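Local atomic coordinates of Cg7008-pa (Drosophila melanogaster, PDB entry 2WAC), a protein that cleaves both DNA and RNA as an endonuclease of the RNA-silencing machinery and, through its extended Tudor domain, binds peptides carrying symmetrically dimethylated arginine. Residues 68-73 with 84-89. Sequence-based numbering, arbitrary orientation.
Sequences WYRAKV and LYIDYG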
loop_
_atom_site.group_PDB
_atom_site.type_symbol
_atom_site.label_atom_id
_atom_site.label_comp_id
_atom_site.label_asym_id
_atom_site.label_seq_id
_atom_site.Cartn_x
_atom_site.Cartn_y
_atom_site.Cartn_z
ATOM N N TRP A 68 -0.956 -14.318 14.718
ATOM C CA TRP A 68 -0.047 -13.268 15.175
ATOM C C TRP A 68 0.807 -12.715 14.027
ATOM O O TRP A 68 1.393 -13.478 13.254
ATOM C CB TRP A 68 0.840 -13.794 16.309
ATOM C CG TRP A 68 0.085 -14.149 17.575
ATOM C CD1 TRP A 68 -0.426 -15.372 17.914
ATOM C CD2 TRP A 68 -0.230 -13.269 18.664
ATOM N NE1 TRP A 68 -1.039 -15.307 19.144
ATOM C CE2 TRP A 68 -0.933 -14.029 19.628
ATOM C CE3 TRP A 68 0.016 -11.912 18.921
ATOM C CZ2 TRP A 68 -1.399 -13.476 20.828
ATOM C CZ3 TRP A 68 -0.447 -11.362 20.117
ATOM C CH2 TRP A 68 -1.146 -12.147 21.054
ATOM N N TYR A 69 0.860 -11.385 13.926
ATOM C CA TYR A 69 1.615 -10.682 12.883
ATOM C C TYR A 69 2.535 -9.618 13.498
ATOM O O TYR A 69 2.303 -9.167 14.620
ATOM C CB TYR A 69 0.658 -9.997 11.894
ATOM C CG TYR A 69 -0.253 -10.918 11.104
ATOM C CD1 TYR A 69 -1.354 -11.531 11.702
ATOM C CD2 TYR A 69 -0.033 -11.147 9.747
ATOM C CE1 TYR A 69 -2.193 -12.373 10.980
ATOM C CE2 TYR A 69 -0.873 -11.982 9.011
ATOM C CZ TYR A 69 -1.950 -12.591 9.637
ATOM O OH TYR A 69 -2.783 -13.417 8.916
ATOM N N ARG A 70 3.573 -9.218 12.764
ATOM C CA ARG A 70 4.405 -8.083 13.170
ATOM C C ARG A 70 3.619 -6.793 12.949
ATOM O O ARG A 70 2.973 -6.626 11.910
ATOM C CB ARG A 70 5.717 -8.035 12.382
ATOM C CG ARG A 70 6.611 -9.254 12.539
ATOM C CD ARG A 70 8.062 -8.924 12.213
ATOM N NE ARG A 70 8.259 -8.484 10.831
ATOM C CZ ARG A 70 9.395 -7.985 10.351
ATOM N NH1 ARG A 70 10.457 -7.849 11.138
ATOM N NH2 ARG A 70 9.472 -7.615 9.079
ATOM N N ALA A 71 3.663 -5.889 13.923
ATOM C CA ALA A 71 2.866 -4.668 13.855
ATOM C C ALA A 71 3.544 -3.478 14.519
ATOM O O ALA A 71 4.278 -3.635 15.492
ATOM C CB ALA A 71 1.481 -4.902 14.462
ATOM N N LYS A 72 3.292 -2.291 13.976
ATOM C CA LYS A 72 3.765 -1.047 14.567
ATOM C C LYS A 72 2.591 -0.345 15.234
ATOM O O LYS A 72 1.543 -0.159 14.616
ATOM C CB LYS A 72 4.384 -0.154 13.487
ATOM C CG LYS A 72 4.830 1.230 13.952
ATOM C CD LYS A 72 5.350 2.026 12.767
ATOM C CE LYS A 72 5.367 3.518 13.039
ATOM N NZ LYS A 72 5.758 4.280 11.816
ATOM N N VAL A 73 2.763 0.025 16.499
ATOM C CA VAL A 73 1.749 0.791 17.210
ATOM C C VAL A 73 1.844 2.253 16.782
ATOM O O VAL A 73 2.859 2.914 17.017
ATOM C CB VAL A 73 1.891 0.664 18.746
ATOM C CG1 VAL A 73 0.860 1.527 19.445
ATOM C CG2 VAL A 73 1.745 -0.788 19.181
ATOM N N LEU A 84 -0.359 -0.844 12.535
ATOM C CA LEU A 84 -0.105 -1.113 11.126
ATOM C C LEU A 84 0.571 -2.473 11.009
ATOM O O LEU A 84 1.588 -2.714 11.656
ATOM C CB LEU A 84 0.793 -0.027 10.515
ATOM C CG LEU A 84 1.473 -0.342 9.170
ATOM C CD1 LEU A 84 0.476 -0.330 8.014
ATOM C CD2 LEU A 84 2.637 0.607 8.887
ATOM N N TYR A 85 0.004 -3.357 10.192
ATOM C CA TYR A 85 0.622 -4.654 9.924
ATOM C C TYR A 85 1.724 -4.481 8.882
ATOM O O TYR A 85 1.463 -4.439 7.679
ATOM C CB TYR A 85 -0.434 -5.689 9.517
ATOM C CG TYR A 85 -1.402 -5.977 10.644
ATOM C CD1 TYR A 85 -1.049 -6.838 11.684
ATOM C CD2 TYR A 85 -2.655 -5.364 10.692
ATOM C CE1 TYR A 85 -1.924 -7.095 12.738
ATOM C CE2 TYR A 85 -3.539 -5.615 11.743
ATOM C CZ TYR A 85 -3.165 -6.483 12.762
ATOM O OH TYR A 85 -4.026 -6.740 13.807
ATOM N N ILE A 86 2.957 -4.374 9.379
ATOM C CA ILE A 86 4.103 -3.867 8.606
ATOM C C ILE A 86 4.542 -4.718 7.416
ATOM O O ILE A 86 5.242 -4.231 6.524
ATOM C CB ILE A 86 5.338 -3.574 9.519
ATOM C CG1 ILE A 86 5.750 -4.820 10.318
ATOM C CG2 ILE A 86 5.060 -2.380 10.440
ATOM C CD1 ILE A 86 7.212 -4.831 10.746
ATOM N N ASP A 87 4.131 -5.980 7.399
ATOM C CA ASP A 87 4.520 -6.882 6.321
ATOM C C ASP A 87 3.458 -6.988 5.222
ATOM O O ASP A 87 3.673 -7.667 4.210
ATOM C CB ASP A 87 4.880 -8.258 6.889
ATOM C CG ASP A 87 6.091 -8.212 7.810
ATOM O OD1 ASP A 87 7.036 -7.441 7.528
ATOM O OD2 ASP A 87 6.104 -8.950 8.816
ATOM N N TYR A 88 2.332 -6.297 5.419
ATOM C CA TYR A 88 1.185 -6.368 4.500
ATOM C C TYR A 88 0.607 -5.007 4.116
ATOM O O TYR A 88 0.281 -4.778 2.949
ATOM C CB TYR A 88 0.088 -7.275 5.075
ATOM C CG TYR A 88 0.567 -8.688 5.295
ATOM C CD1 TYR A 88 0.505 -9.633 4.272
ATOM C CD2 TYR A 88 1.116 -9.074 6.520
ATOM C CE1 TYR A 88 0.965 -10.933 4.466
ATOM C CE2 TYR A 88 1.581 -10.365 6.722
ATOM C CZ TYR A 88 1.499 -11.289 5.695
ATOM O OH TYR A 88 1.956 -12.570 5.901
ATOM N N GLY A 89 0.465 -4.116 5.094
ATOM C CA GLY A 89 0.022 -2.754 4.819
ATOM C C GLY A 89 -1.325 -2.336 5.376
ATOM O O GLY A 89 -1.640 -1.144 5.393
HETATM O O HOH W 1 2.633 -7.579 9.504
HETATM O O HOH W 2 3.920 -9.951 9.838
#
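In the β-hairpin of the Tudor domain, strands 68-77 and 80-85 pair, and beyond the Lys72-Leu84 pair side chains and water take over from the backbone. Lys72 and Leu84 form an antiparallel hydrogen-bonded pair, Lys72 N to Leu84 O and Leu84 N to Lys72 O both 2.9 Å. Past them the bond from Ile86 N to Arg70 O is weak (3.4 Å), and two waters bridge the widening gap: one links Arg70 O to Asp87 N, the other Arg70 N to Asp87 OD2.

Arg70 closes this end with a side-on salt bridge, NE to Asp87 OD2 at 3.0 Å and NH2 to OD1 at 2.9 Å. Both oxygens use syn lone pairs, and the guanidinium and carboxylate planes lie 21° apart. The bend at chi3 (-62°) brings the NE/NH2 edge of the guanidinium alongside the Asp87 carboxylate, while Ile86 CD1 lies over one face, toward its rim. A leucine here would probably leave the buried Asp87 carboxylate without its paired charge and the turn freer to shift.

Tyr69 meets two tyrosines of 84-89: its CB touches Tyr85 CD1 at 3.6 Å, and its ring edge receives Tyr88 CE2, 3.5 Å from CD2, with ring planes 77° apart. This aromatic cluster belongs to the region that binds dimethylarginine. Asp65 and Glu92 hold the Tyr69 and Tyr85 hydroxyls, respectively. Strand 57-61 pairs with the other edge of 68-77, helix 26-42 packs Leu29 and Met33 on Tyr88, and the carbonyls of Phe106, Glu109 and Lys110 accept further hydrogen bonds from the Arg70 guanidinium.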